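Local coordinates for protein urocanate hydratase (Paenibacillus sp. Soil724D2, PDB 7NED) that catalyses the addition of water to thiourocanate, a step in bacterial ergothioneine breakdown, using bound NAD+ as cofactor in the manner of the urocanase family, at residues A[27-32]-A[46-51]; A[199-204]-A[389-394]; A[237-242]-A[293-298]; A[338-343]-A[400-405]; A[492-497]-A[509-514]. All blocks are in the same frame, centred on the assembly; numbering follows the deposited sequence.

Interaction 1 of 5, residues A[27-32]-A[46-51]; sequences ENVLEN and AKAARN
Leu30, in the last turn of helix 17-31, and Ala48, just past strand 46-47, bring the two backbones closest, with their CA atoms 7.2 Å apart and no hydrogen bond passing between the segments. The contact itself is small, buried and wholly apolar. It centres on one methyl group, CB of Ala48, which points at the helix and meets two consecutive side chains. Val29 directs its CB bond at the loop, and its CG2 lies 4.0 Å from Ala48 CB. That branch stands between the backbone N and the carbonyl carbon, an arrangement that leaves the other branch, CG1, aside. Leu30 starts from the flank of the helix, but its branched end swings over, with CD2 3.9 Å from Ala48 CB and CD1 farther back. The alanine methyl is therefore received by one valine branch and one leucine branch. Helix 17-31 finishes directly afterwards, its last turn closed by the bond from Asn32 N to Asn28 O. The side chain of Val29 is about 8 Å from the bound urocanate, too far to touch it. Strand 40-42, the antiparallel partner of strand 46-47, adds Val41, which touches both Val29 and Ala48. Farther along, Asn51 provides the N-cap of helix 52-64 by accepting a bond from Ser54 N.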
# COMPACT_ATOMS: atom_id res chain seq x y z
N GLU A 27 2.96 -19.44 16.47
CA GLU A 27 2.39 -20.21 17.56
C GLU A 27 2.13 -19.31 18.76
O GLU A 27 1.10 -19.45 19.45
CB GLU A 27 3.33 -21.33 17.93
CG GLU A 27 3.44 -22.37 16.84
CD GLU A 27 4.55 -23.36 17.09
OE1 GLU A 27 5.58 -23.01 17.69
OE2 GLU A 27 4.37 -24.53 16.70
N ASN A 28 3.06 -18.39 19.03
CA ASN A 28 2.99 -17.55 20.22
C ASN A 28 1.81 -16.58 20.18
O ASN A 28 1.20 -16.31 21.22
CB ASN A 28 4.31 -16.79 20.38
CG ASN A 28 4.39 -16.06 21.72
OD1 ASN A 28 4.14 -16.67 22.77
ND2 ASN A 28 4.76 -14.76 21.68
N VAL A 29 1.48 -16.01 19.01
CA VAL A 29 0.32 -15.11 19.00
C VAL A 29 -0.96 -15.92 19.19
O VAL A 29 -1.96 -15.40 19.70
CB VAL A 29 0.23 -14.22 17.74
CG1 VAL A 29 1.51 -13.41 17.54
CG2 VAL A 29 -0.08 -15.05 16.49
N LEU A 30 -0.98 -17.19 18.74
CA LEU A 30 -2.15 -18.01 19.00
C LEU A 30 -2.20 -18.43 20.47
O LEU A 30 -3.27 -18.40 21.11
CB LEU A 30 -2.16 -19.23 18.06
CG LEU A 30 -2.45 -18.91 16.58
CD1 LEU A 30 -2.20 -20.12 15.66
CD2 LEU A 30 -3.86 -18.41 16.39
N GLU A 31 -1.04 -18.73 21.05
CA GLU A 31 -0.99 -19.06 22.47
C GLU A 31 -1.51 -17.91 23.32
O GLU A 31 -2.24 -18.13 24.30
CB GLU A 31 0.44 -19.43 22.87
CG GLU A 31 0.60 -19.74 24.39
CD GLU A 31 1.98 -20.28 24.74
OE1 GLU A 31 2.80 -20.54 23.80
OE2 GLU A 31 2.27 -20.44 25.95
N ASN A 32 -1.13 -16.67 22.99
CA ASN A 32 -1.62 -15.51 23.72
C ASN A 32 -2.92 -14.96 23.16
O ASN A 32 -3.33 -13.87 23.56
CB ASN A 32 -0.56 -14.41 23.74
CG ASN A 32 0.62 -14.79 24.62
OD1 ASN A 32 0.45 -15.47 25.61
ND2 ASN A 32 1.83 -14.39 24.22
N ALA A 46 -8.98 -9.59 14.92
CA ALA A 46 -7.66 -9.56 14.31
C ALA A 46 -7.12 -10.98 14.30
O ALA A 46 -6.95 -11.58 15.35
CB ALA A 46 -6.73 -8.62 15.07
N LYS A 47 -6.88 -11.53 13.11
CA LYS A 47 -6.61 -12.95 13.00
C LYS A 47 -5.16 -13.21 12.60
O LYS A 47 -4.54 -12.42 11.88
CB LYS A 47 -7.57 -13.55 11.97
CG LYS A 47 -9.03 -13.57 12.46
CD LYS A 47 -9.90 -14.41 11.56
CE LYS A 47 -11.29 -14.65 12.13
NZ LYS A 47 -11.68 -16.11 12.08
N ALA A 48 -4.66 -14.36 13.02
CA ALA A 48 -3.30 -14.75 12.70
C ALA A 48 -3.17 -15.35 11.32
O ALA A 48 -2.04 -15.43 10.81
CB ALA A 48 -2.82 -15.78 13.73
N ALA A 49 -4.26 -15.86 10.74
CA ALA A 49 -4.23 -16.46 9.40
C ALA A 49 -5.65 -16.43 8.89
O ALA A 49 -6.58 -16.18 9.65
CB ALA A 49 -3.72 -17.90 9.39
N ARG A 50 -5.83 -16.72 7.60
CA ARG A 50 -7.18 -16.54 7.08
C ARG A 50 -8.11 -17.63 7.58
O ARG A 50 -9.30 -17.39 7.79
CB ARG A 50 -7.18 -16.51 5.55
CG ARG A 50 -8.53 -16.08 5.04
CD ARG A 50 -8.59 -16.05 3.54
NE ARG A 50 -7.51 -15.24 2.94
CZ ARG A 50 -7.38 -15.06 1.63
NH1 ARG A 50 -8.27 -15.62 0.81
NH2 ARG A 50 -6.36 -14.37 1.13
N ASN A 51 -7.59 -18.83 7.79
CA ASN A 51 -8.41 -19.97 8.17
C ASN A 51 -7.44 -21.09 8.53
O ASN A 51 -6.22 -20.94 8.40
CB ASN A 51 -9.36 -20.37 7.03
CG ASN A 51 -8.64 -20.43 5.69
OD1 ASN A 51 -7.60 -21.07 5.58
ND2 ASN A 51 -9.17 -19.74 4.69

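Interaction 2 of 5, residues A[199-204]-A[389-394]; sequences TNYLQR and EHVPVE
A bridging water donates to His390 O at 2.7 Å and to Asn200 O at 2.8 Å, tying together two chain segments that have each just left or are leaving a helix. Helix 190-198 of the Rossmann-like domain ends in a Schellman motif, with Asn200 at positive phi, while His390 closes helix 378-390 in the C-terminal domain. Beside the water the contact turns apolar. The Pro392 ring meets the Tyr201 ring at a slant, and Tyr201 CE1 lies 3.4 Å from both CG and CD of Pro392. The same CG approaches a backbone oxygen, Thr199 O, at 3.4 Å, so this ring carbon touches both a carbonyl oxygen and the aromatic ring. Tyr201 is buried and also packs against Leu174 of helix 172-178 and Gln133 at the start of helix 133-150. A serine in place of Tyr201 would probably leave the Pro392 ring without the aromatic surface it packs on, and Val391 CG1 without the phenol end, opening a gap between the two segments. Val391 meets the far end of the tyrosine: with CG1 anti to the backbone N (chi1 175°), that methyl lies 3.7 Å from Tyr201 OH.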
# COMPACT_ATOMS: atom_id res chain seq x y z
N THR A 199 -4.05 -13.32 36.20
CA THR A 199 -2.70 -13.05 35.72
C THR A 199 -2.06 -11.88 36.44
O THR A 199 -0.94 -11.48 36.08
CB THR A 199 -2.70 -12.79 34.20
OG1 THR A 199 -3.42 -11.58 33.92
CG2 THR A 199 -3.39 -13.93 33.52
N ASN A 200 -2.76 -11.31 37.41
CA ASN A 200 -2.26 -10.20 38.21
C ASN A 200 -2.02 -8.93 37.41
O ASN A 200 -1.23 -8.07 37.82
CB ASN A 200 -1.00 -10.60 38.97
CG ASN A 200 -1.35 -11.31 40.23
OD1 ASN A 200 -1.98 -10.72 41.10
ND2 ASN A 200 -1.06 -12.59 40.29
N TYR A 201 -2.73 -8.78 36.29
CA TYR A 201 -2.84 -7.46 35.71
C TYR A 201 -3.82 -6.60 36.47
O TYR A 201 -3.73 -5.36 36.43
CB TYR A 201 -3.28 -7.58 34.25
CG TYR A 201 -2.14 -7.63 33.30
CD1 TYR A 201 -1.36 -8.78 33.15
CD2 TYR A 201 -1.82 -6.50 32.55
CE1 TYR A 201 -0.28 -8.80 32.21
CE2 TYR A 201 -0.76 -6.50 31.67
CZ TYR A 201 0.00 -7.65 31.50
OH TYR A 201 1.04 -7.61 30.60
N LEU A 202 -4.70 -7.26 37.23
CA LEU A 202 -5.81 -6.64 37.93
C LEU A 202 -5.73 -6.99 39.41
O LEU A 202 -5.46 -8.14 39.77
CB LEU A 202 -7.11 -7.12 37.32
CG LEU A 202 -8.34 -6.44 37.90
CD1 LEU A 202 -8.23 -4.96 37.68
CD2 LEU A 202 -9.61 -7.01 37.22
N GLN A 203 -5.98 -6.01 40.28
CA GLN A 203 -5.84 -6.27 41.72
C GLN A 203 -7.14 -6.74 42.35
O GLN A 203 -7.12 -7.67 43.18
CB GLN A 203 -5.36 -5.02 42.43
CG GLN A 203 -3.85 -4.81 42.30
CD GLN A 203 -3.40 -3.46 42.84
OE1 GLN A 203 -4.22 -2.69 43.35
NE2 GLN A 203 -2.10 -3.17 42.71
N ARG A 204 -8.25 -6.10 42.01
CA ARG A 204 -9.54 -6.36 42.64
C ARG A 204 -10.64 -6.41 41.59
O ARG A 204 -10.51 -5.80 40.53
CB ARG A 204 -9.93 -5.26 43.65
CG ARG A 204 -8.98 -5.13 44.79
CD ARG A 204 -9.43 -4.04 45.75
NE ARG A 204 -8.39 -3.78 46.74
CZ ARG A 204 -8.40 -2.75 47.58
NH1 ARG A 204 -9.41 -1.88 47.61
NH2 ARG A 204 -7.38 -2.59 48.40
N GLU A 389 9.66 -6.45 37.36
CA GLU A 389 9.10 -6.75 38.68
C GLU A 389 7.65 -7.15 38.58
O GLU A 389 7.21 -8.03 39.32
CB GLU A 389 9.24 -5.54 39.59
CG GLU A 389 8.65 -5.70 41.01
CD GLU A 389 9.36 -6.75 41.84
OE1 GLU A 389 8.71 -7.31 42.78
OE2 GLU A 389 10.55 -7.04 41.55
N HIS A 390 6.90 -6.57 37.63
CA HIS A 390 5.44 -6.58 37.70
C HIS A 390 4.72 -7.19 36.51
O HIS A 390 3.53 -7.46 36.62
CB HIS A 390 4.90 -5.16 37.90
CG HIS A 390 5.29 -4.53 39.20
ND1 HIS A 390 4.77 -4.94 40.41
CD2 HIS A 390 6.12 -3.50 39.48
CE1 HIS A 390 5.29 -4.20 41.38
NE2 HIS A 390 6.11 -3.32 40.84
N VAL A 391 5.37 -7.38 35.36
CA VAL A 391 4.69 -7.89 34.17
C VAL A 391 4.86 -9.40 34.16
O VAL A 391 6.00 -9.88 34.13
CB VAL A 391 5.24 -7.26 32.88
CG1 VAL A 391 4.60 -7.89 31.63
CG2 VAL A 391 4.97 -5.78 32.93
N PRO A 392 3.78 -10.17 34.17
CA PRO A 392 3.91 -11.63 34.19
C PRO A 392 4.25 -12.18 32.81
O PRO A 392 4.02 -11.55 31.77
CB PRO A 392 2.51 -12.10 34.59
CG PRO A 392 1.61 -11.05 33.91
CD PRO A 392 2.38 -9.73 34.10
N VAL A 393 4.73 -13.40 32.78
CA VAL A 393 5.03 -14.02 31.51
C VAL A 393 3.74 -14.39 30.82
O VAL A 393 2.85 -14.85 31.44
CB VAL A 393 5.93 -15.24 31.70
CG1 VAL A 393 5.92 -16.17 30.50
CG2 VAL A 393 7.34 -14.81 32.00
N GLU A 394 3.65 -14.10 29.55
CA GLU A 394 2.50 -14.44 28.75
C GLU A 394 3.01 -15.10 27.47
O GLU A 394 3.59 -14.48 26.66
CB GLU A 394 1.67 -13.21 28.46
O HOH W 1 1.50 -7.80 38.41

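Interaction 3 of 5, residues A[237-242]-A[293-298]; sequences IYPELV and IAVEVE
Tyr238 and Glu296 lie where helices 234-243 and 282-305 come together, and the carboxylate of Glu296 sits over one face of the tyrosine ring. OE2 of Glu296 is displaced toward the rim, 3.3 Å from Tyr238 CE1, and the carboxylate plane stands 75° from that of the ring. Farther back along the same side chain, Glu296 CG packs 3.7 Å from Tyr238 CD1, so the aliphatic stem and the polar end share the aromatic surface. The stem is fully extended, with CG anti to the backbone N (chi1 -179°), which carries the carboxylate out to the phenol half of the ring. Pro239 and Val295 make a second, apolar contact, their side chains crossing at about a right angle and Pro239 CG pressed tightly, at 3.5 Å, against Val295 CG1. Such closeness is matched by the backbones, whose CA atoms approach to 6.1 Å between Tyr238 and Glu296. In the next shell, Tyr238 OH is bonded to Thr252 O, and Glu296 OE1 to Tyr264 OH. Asp253 OD2 lies close to Glu296 OE2, a meeting of like charges; the side chain of Glu296 comes to about 5 Å from the bound NAD. Tyr238 also packs on Leu161 and Ala163 of strand 159-163 in the parallel Rossmann-like sheet, while Val297, pointing away from helix 234-243, packs on helix 317-323.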
# COMPACT_ATOMS: atom_id res chain seq x y z
N ILE A 237 -22.30 2.47 32.82
CA ILE A 237 -21.59 2.97 34.01
C ILE A 237 -21.21 4.42 33.81
O ILE A 237 -21.34 5.24 34.74
CB ILE A 237 -20.34 2.12 34.31
CG1 ILE A 237 -20.70 0.67 34.69
CG2 ILE A 237 -19.47 2.82 35.43
CD1 ILE A 237 -21.57 0.54 35.91
N TYR A 238 -20.69 4.77 32.62
CA TYR A 238 -20.21 6.14 32.43
C TYR A 238 -21.32 7.14 32.63
O TYR A 238 -21.12 8.12 33.37
CB TYR A 238 -19.54 6.32 31.07
CG TYR A 238 -18.15 5.74 30.91
CD1 TYR A 238 -17.23 6.38 30.10
CD2 TYR A 238 -17.77 4.56 31.55
CE1 TYR A 238 -15.97 5.86 29.91
CE2 TYR A 238 -16.51 4.04 31.37
CZ TYR A 238 -15.62 4.69 30.53
OH TYR A 238 -14.36 4.17 30.34
N PRO A 239 -22.51 6.97 32.05
CA PRO A 239 -23.58 7.94 32.30
C PRO A 239 -24.00 7.98 33.75
O PRO A 239 -24.40 9.04 34.24
CB PRO A 239 -24.73 7.46 31.41
CG PRO A 239 -24.07 6.61 30.35
CD PRO A 239 -22.90 5.96 31.04
N GLU A 240 -23.92 6.83 34.44
CA GLU A 240 -24.26 6.80 35.86
C GLU A 240 -23.29 7.64 36.69
O GLU A 240 -23.70 8.33 37.62
CB GLU A 240 -24.31 5.35 36.34
CG GLU A 240 -24.46 5.19 37.83
CD GLU A 240 -25.85 5.57 38.33
OE1 GLU A 240 -26.08 5.45 39.55
OE2 GLU A 240 -26.70 5.98 37.50
N LEU A 241 -22.00 7.61 36.36
CA LEU A 241 -21.07 8.48 37.08
C LEU A 241 -21.40 9.94 36.82
O LEU A 241 -21.28 10.79 37.71
CB LEU A 241 -19.64 8.16 36.69
CG LEU A 241 -19.20 6.74 36.99
CD1 LEU A 241 -17.81 6.53 36.41
CD2 LEU A 241 -19.19 6.53 38.51
N VAL A 242 -21.82 10.25 35.61
CA VAL A 242 -22.25 11.60 35.30
C VAL A 242 -23.48 11.96 36.13
O VAL A 242 -23.61 13.07 36.65
CB VAL A 242 -22.54 11.73 33.80
CG1 VAL A 242 -23.22 13.04 33.50
CG2 VAL A 242 -21.23 11.56 33.00
N ILE A 293 -22.25 3.31 22.05
CA ILE A 293 -21.01 4.09 21.99
C ILE A 293 -21.32 5.57 22.05
O ILE A 293 -20.62 6.33 22.74
CB ILE A 293 -20.21 3.72 20.73
CG1 ILE A 293 -19.55 2.34 20.90
CG2 ILE A 293 -19.25 4.85 20.39
CD1 ILE A 293 -19.00 1.80 19.57
N ALA A 294 -22.35 6.02 21.33
CA ALA A 294 -22.72 7.43 21.39
C ALA A 294 -23.05 7.87 22.82
O ALA A 294 -22.63 8.95 23.27
CB ALA A 294 -23.91 7.68 20.44
N VAL A 295 -23.81 7.06 23.55
CA VAL A 295 -24.11 7.36 24.95
C VAL A 295 -22.84 7.45 25.79
O VAL A 295 -22.68 8.34 26.64
CB VAL A 295 -25.06 6.30 25.53
CG1 VAL A 295 -25.13 6.44 27.03
CG2 VAL A 295 -26.44 6.43 24.91
N GLU A 296 -21.93 6.49 25.60
CA GLU A 296 -20.70 6.50 26.36
C GLU A 296 -19.89 7.76 26.07
O GLU A 296 -19.38 8.40 27.00
CB GLU A 296 -19.87 5.25 26.06
CG GLU A 296 -18.58 5.23 26.89
CD GLU A 296 -17.70 4.02 26.65
OE1 GLU A 296 -18.09 3.05 25.91
OE2 GLU A 296 -16.60 4.05 27.22
N VAL A 297 -19.76 8.14 24.81
CA VAL A 297 -18.94 9.31 24.49
C VAL A 297 -19.62 10.61 24.95
O VAL A 297 -18.95 11.57 25.32
CB VAL A 297 -18.61 9.35 22.99
CG1 VAL A 297 -17.96 10.68 22.63
CG2 VAL A 297 -17.74 8.17 22.61
N GLU A 298 -20.95 10.67 24.91
CA GLU A 298 -21.63 11.81 25.51
C GLU A 298 -21.25 11.95 26.97
O GLU A 298 -20.97 13.05 27.46
CB GLU A 298 -23.14 11.65 25.38
CG GLU A 298 -23.68 12.08 24.04
CD GLU A 298 -23.53 13.57 23.83
OE1 GLU A 298 -24.18 14.37 24.56
OE2 GLU A 298 -22.82 13.95 22.88

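Interaction 4 of 5, residues A[338-343]-A[400-405]; sequences AFLRPL and IGWFGH
Trp402 extends its indole across to two leucines of helix 335-344, which follows the last strand of the parallel Rossmann-like sheet; the tryptophan itself lies just past strand 398-400, an outer strand of the mixed sheet in the same chain. The closer, buried part of the contact is with Leu340: its CD1 comes to 3.9 Å from Trp402 CH2, at the far end of the six-membered ring. The two side chains cross at about a right angle. The tryptophan gets there because its CG is anti to the carbonyl carbon (chi1 -77°) and the ring system then extends away from its own chain. Helix 133-150 backs this side, with Ile142 packing on Leu340 and Gln137 OE1 accepting a bond from Trp402 N; the indole lies about 8 Å from the bound urocanate. Leu343 forms the looser part. It is partly exposed, its contact with the indole is longer, and the neighbouring Pro342 is exposed, which marks this as the solvent side. Even the nearest CA atoms of the two segments, those of Leu343 and Gly404, are 8.1 Å apart, so side chains alone span the distance. The helix is irregular at this point: a wider pi-type turn covers 338-340, and Leu343 N reaches back only three residues, 2.8 Å to Leu340 O. Leu340 and Leu343, three residues apart, both point toward the segment that carries the indole. Leu343 CD1 ends at the same distance, 4.2 Å, from Trp402 CE3 and CZ3.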
# COMPACT_ATOMS: atom_id res chain seq x y z
N ALA A 338 -1.98 14.28 21.36
CA ALA A 338 -1.97 15.00 22.65
C ALA A 338 -0.82 14.59 23.57
O ALA A 338 -0.32 15.44 24.33
CB ALA A 338 -3.29 14.78 23.38
N PHE A 339 -0.39 13.34 23.53
CA PHE A 339 0.58 12.88 24.53
C PHE A 339 1.85 12.26 23.97
O PHE A 339 2.94 12.55 24.48
CB PHE A 339 -0.11 11.89 25.46
CG PHE A 339 -1.39 12.43 26.04
CD1 PHE A 339 -1.40 13.66 26.70
CD2 PHE A 339 -2.57 11.76 25.87
CE1 PHE A 339 -2.59 14.19 27.21
CE2 PHE A 339 -3.78 12.26 26.39
CZ PHE A 339 -3.78 13.48 27.06
N LEU A 340 1.76 11.41 22.93
CA LEU A 340 2.94 10.63 22.58
C LEU A 340 3.68 11.15 21.34
O LEU A 340 4.80 10.70 21.09
CB LEU A 340 2.56 9.15 22.36
CG LEU A 340 1.98 8.42 23.57
CD1 LEU A 340 1.80 6.95 23.21
CD2 LEU A 340 2.84 8.60 24.79
N ARG A 341 3.13 12.10 20.60
CA ARG A 341 3.78 12.49 19.36
C ARG A 341 5.21 13.02 19.56
O ARG A 341 6.04 12.79 18.67
CB ARG A 341 2.92 13.51 18.62
CG ARG A 341 3.47 13.82 17.16
CD ARG A 341 2.41 14.53 16.33
NE ARG A 341 1.32 13.63 15.96
CZ ARG A 341 0.11 14.03 15.57
NH1 ARG A 341 -0.16 15.33 15.48
NH2 ARG A 341 -0.79 13.11 15.19
N PRO A 342 5.58 13.66 20.67
CA PRO A 342 6.99 14.03 20.83
C PRO A 342 7.91 12.83 20.83
O PRO A 342 9.06 12.95 20.40
CB PRO A 342 7.01 14.77 22.17
CG PRO A 342 5.66 15.38 22.24
CD PRO A 342 4.74 14.32 21.69
N LEU A 343 7.44 11.66 21.28
CA LEU A 343 8.25 10.45 21.17
C LEU A 343 8.32 9.98 19.71
O LEU A 343 9.40 9.69 19.18
CB LEU A 343 7.64 9.37 22.05
CG LEU A 343 7.61 9.70 23.56
CD1 LEU A 343 6.92 8.61 24.33
CD2 LEU A 343 9.04 9.89 24.06
N ILE A 400 8.56 -5.46 26.38
CA ILE A 400 8.30 -4.20 25.68
C ILE A 400 9.29 -3.17 26.19
O ILE A 400 9.58 -3.10 27.40
CB ILE A 400 6.85 -3.73 25.88
CG1 ILE A 400 6.57 -2.47 25.03
CG2 ILE A 400 6.58 -3.45 27.32
CD1 ILE A 400 6.53 -2.82 23.45
N GLY A 401 9.84 -2.36 25.27
CA GLY A 401 10.75 -1.34 25.75
C GLY A 401 10.91 -0.26 24.70
O GLY A 401 11.46 -0.51 23.63
N TRP A 402 10.37 0.92 24.96
CA TRP A 402 10.35 1.97 23.95
C TRP A 402 11.74 2.55 23.80
O TRP A 402 12.33 3.06 24.76
CB TRP A 402 9.35 3.07 24.32
CG TRP A 402 7.94 2.68 24.07
CD1 TRP A 402 7.34 1.51 24.43
CD2 TRP A 402 6.95 3.47 23.40
NE1 TRP A 402 6.02 1.52 24.02
CE2 TRP A 402 5.76 2.70 23.37
CE3 TRP A 402 6.95 4.74 22.81
CZ2 TRP A 402 4.57 3.17 22.77
CZ3 TRP A 402 5.77 5.19 22.19
CH2 TRP A 402 4.59 4.41 22.19
N PHE A 403 12.25 2.49 22.57
CA PHE A 403 13.57 2.95 22.23
C PHE A 403 13.46 3.77 20.95
O PHE A 403 12.59 3.52 20.11
CB PHE A 403 14.54 1.77 22.02
CG PHE A 403 15.12 1.21 23.30
CD1 PHE A 403 16.06 1.92 24.01
CD2 PHE A 403 14.77 -0.06 23.75
CE1 PHE A 403 16.65 1.42 25.17
CE2 PHE A 403 15.36 -0.57 24.91
CZ PHE A 403 16.31 0.17 25.61
N GLY A 404 14.38 4.71 20.77
CA GLY A 404 14.42 5.51 19.56
C GLY A 404 15.57 5.16 18.62
O GLY A 404 16.16 4.07 18.66
N HIS A 405 15.89 6.13 17.76
CA HIS A 405 16.83 5.88 16.67
C HIS A 405 18.23 5.62 17.21
O HIS A 405 18.76 6.41 18.01
CB HIS A 405 16.85 7.07 15.71
CG HIS A 405 17.77 6.89 14.55
ND1 HIS A 405 17.46 6.08 13.48
CD2 HIS A 405 19.02 7.37 14.32
CE1 HIS A 405 18.47 6.08 12.62
NE2 HIS A 405 19.42 6.87 13.10

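Interaction 5 of 5, residues A[492-497]-A[509-514]; sequences AGVTLV and ETTLNN
Leu496 and Thr511 each turn a side chain so that the ends meet: CG of Leu496 is anti to its carbonyl carbon (chi1 -69°), while Thr511 carries CG2 anti to its own backbone N. The setting is alpha/beta packing, a helix laid on the mixed sheet to which the strand belongs, with strand 492-497 and helix 509-514 running roughly antiparallel, 150° between their directions and their axes 9.9 Å apart. Leu496 and Thr511 approach tip to tip, Leu496 CD1 lying 3.7 Å from Thr511 CG2, while Leu496 CD2 comes up beside CB and OG1 of the threonine. The hydroxyl is occupied otherwise, bonded to Ser471 O, which leaves the methyl of Thr511 for the strand. Leu512 slides past Leu496 in the opposite direction, and here packing is tight, with Leu496 CD1 only 3.5 Å from Leu512 CG and 3.6 Å from Leu512 CD2. An alanine at position Leu496 is likely to open a gap between strand and helix and leave Leu512 without its partner on the strand. Thr495 faces the other side of the sheet, where Leu22 and Met25 of helix 17-31 cover it. Asn514, farther along the helix, bonds through ND2 to Lys83 O of the second subunit, so this layer also meets the dimer interface. Val494 completes the buried face two residues before Leu496, its CG2 3.9 Å from Thr511 CG2.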
# COMPACT_ATOMS: atom_id res chain seq x y z
N ALA A 492 2.63 -0.73 8.57
CA ALA A 492 3.68 -1.66 8.16
C ALA A 492 4.40 -2.17 9.40
O ALA A 492 4.56 -1.43 10.38
CB ALA A 492 4.70 -0.99 7.20
N GLY A 493 4.80 -3.44 9.37
CA GLY A 493 5.49 -4.05 10.49
C GLY A 493 6.75 -4.74 9.99
O GLY A 493 6.96 -4.88 8.79
N VAL A 494 7.58 -5.16 10.94
CA VAL A 494 8.88 -5.75 10.60
C VAL A 494 9.29 -6.68 11.73
O VAL A 494 9.05 -6.40 12.90
CB VAL A 494 9.93 -4.64 10.36
CG1 VAL A 494 10.22 -3.85 11.68
CG2 VAL A 494 11.22 -5.24 9.78
N THR A 495 9.86 -7.83 11.38
CA THR A 495 10.40 -8.75 12.39
C THR A 495 11.84 -9.06 12.00
O THR A 495 12.14 -9.23 10.81
CB THR A 495 9.60 -10.06 12.47
OG1 THR A 495 8.26 -9.75 12.86
CG2 THR A 495 10.21 -11.01 13.45
N LEU A 496 12.71 -9.11 13.01
CA LEU A 496 14.11 -9.47 12.87
C LEU A 496 14.40 -10.64 13.79
O LEU A 496 13.82 -10.73 14.88
CB LEU A 496 15.04 -8.31 13.23
CG LEU A 496 14.98 -7.16 12.22
CD1 LEU A 496 15.49 -5.89 12.89
CD2 LEU A 496 15.82 -7.51 10.97
N VAL A 497 15.28 -11.53 13.35
CA VAL A 497 15.70 -12.67 14.17
C VAL A 497 17.16 -12.47 14.49
O VAL A 497 18.01 -12.44 13.59
CB VAL A 497 15.47 -14.01 13.46
CG1 VAL A 497 15.90 -15.17 14.41
CG2 VAL A 497 14.03 -14.14 13.01
N GLU A 509 21.41 -4.28 12.08
CA GLU A 509 21.86 -2.90 11.98
C GLU A 509 21.15 -2.17 10.86
O GLU A 509 20.69 -1.03 11.04
CB GLU A 509 23.37 -2.88 11.75
CG GLU A 509 24.04 -1.54 11.94
CD GLU A 509 25.53 -1.64 11.64
OE1 GLU A 509 25.89 -1.81 10.47
OE2 GLU A 509 26.34 -1.65 12.57
N THR A 510 21.12 -2.79 9.66
CA THR A 510 20.60 -2.12 8.47
C THR A 510 19.13 -1.85 8.62
O THR A 510 18.68 -0.72 8.42
CB THR A 510 20.88 -2.94 7.21
OG1 THR A 510 22.29 -3.27 7.16
CG2 THR A 510 20.44 -2.19 5.91
N THR A 511 18.36 -2.88 9.02
CA THR A 511 16.92 -2.72 9.19
C THR A 511 16.58 -1.73 10.29
O THR A 511 15.72 -0.86 10.11
CB THR A 511 16.26 -4.06 9.48
OG1 THR A 511 16.25 -4.84 8.28
CG2 THR A 511 14.83 -3.85 9.90
N LEU A 512 17.20 -1.87 11.47
CA LEU A 512 16.78 -1.03 12.58
C LEU A 512 17.16 0.44 12.34
O LEU A 512 16.37 1.35 12.63
CB LEU A 512 17.36 -1.58 13.90
CG LEU A 512 16.70 -2.93 14.31
CD1 LEU A 512 17.42 -3.64 15.49
CD2 LEU A 512 15.19 -2.76 14.63
N ASN A 513 18.36 0.71 11.81
CA ASN A 513 18.68 2.11 11.50
C ASN A 513 17.69 2.71 10.50
O ASN A 513 17.36 3.89 10.58
CB ASN A 513 20.09 2.23 10.94
CG ASN A 513 21.17 2.07 11.98
OD1 ASN A 513 20.94 2.23 13.19
ND2 ASN A 513 22.38 1.81 11.50
N ASN A 514 17.23 1.92 9.53
CA ASN A 514 16.30 2.47 8.53
C ASN A 514 14.86 2.46 9.00
O ASN A 514 14.05 3.29 8.55
CB ASN A 514 16.41 1.68 7.20
CG ASN A 514 17.75 1.84 6.55
OD1 ASN A 514 18.53 2.72 6.96
ND2 ASN A 514 18.08 0.97 5.58

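How the interactions relate
Interaction 1 comes first along the sequence; interaction 2 then closes across 184 residues that include all of interaction 3. Interactions 2 and 4 alternate along the chain, their nearest atoms about 6 Å apart, and interaction 5 comes last. Asn32 ND2 of interaction 1 probably bonds to Glu394 O of interaction 2, at 3.0 Å; His405 of interaction 4 packs on Asn513 of interaction 5. Strands 398-400, leading into interaction 4, and 490-498 of interaction 5 share the mixed sheet, while interaction 3 lies on the parallel one, its centre 42 Å from that of interaction 5. Interaction 2 thus ties the Rossmann-like domain to the C-terminal one, whereas interactions 1, 3 and 5 each hold parts of a single domain together.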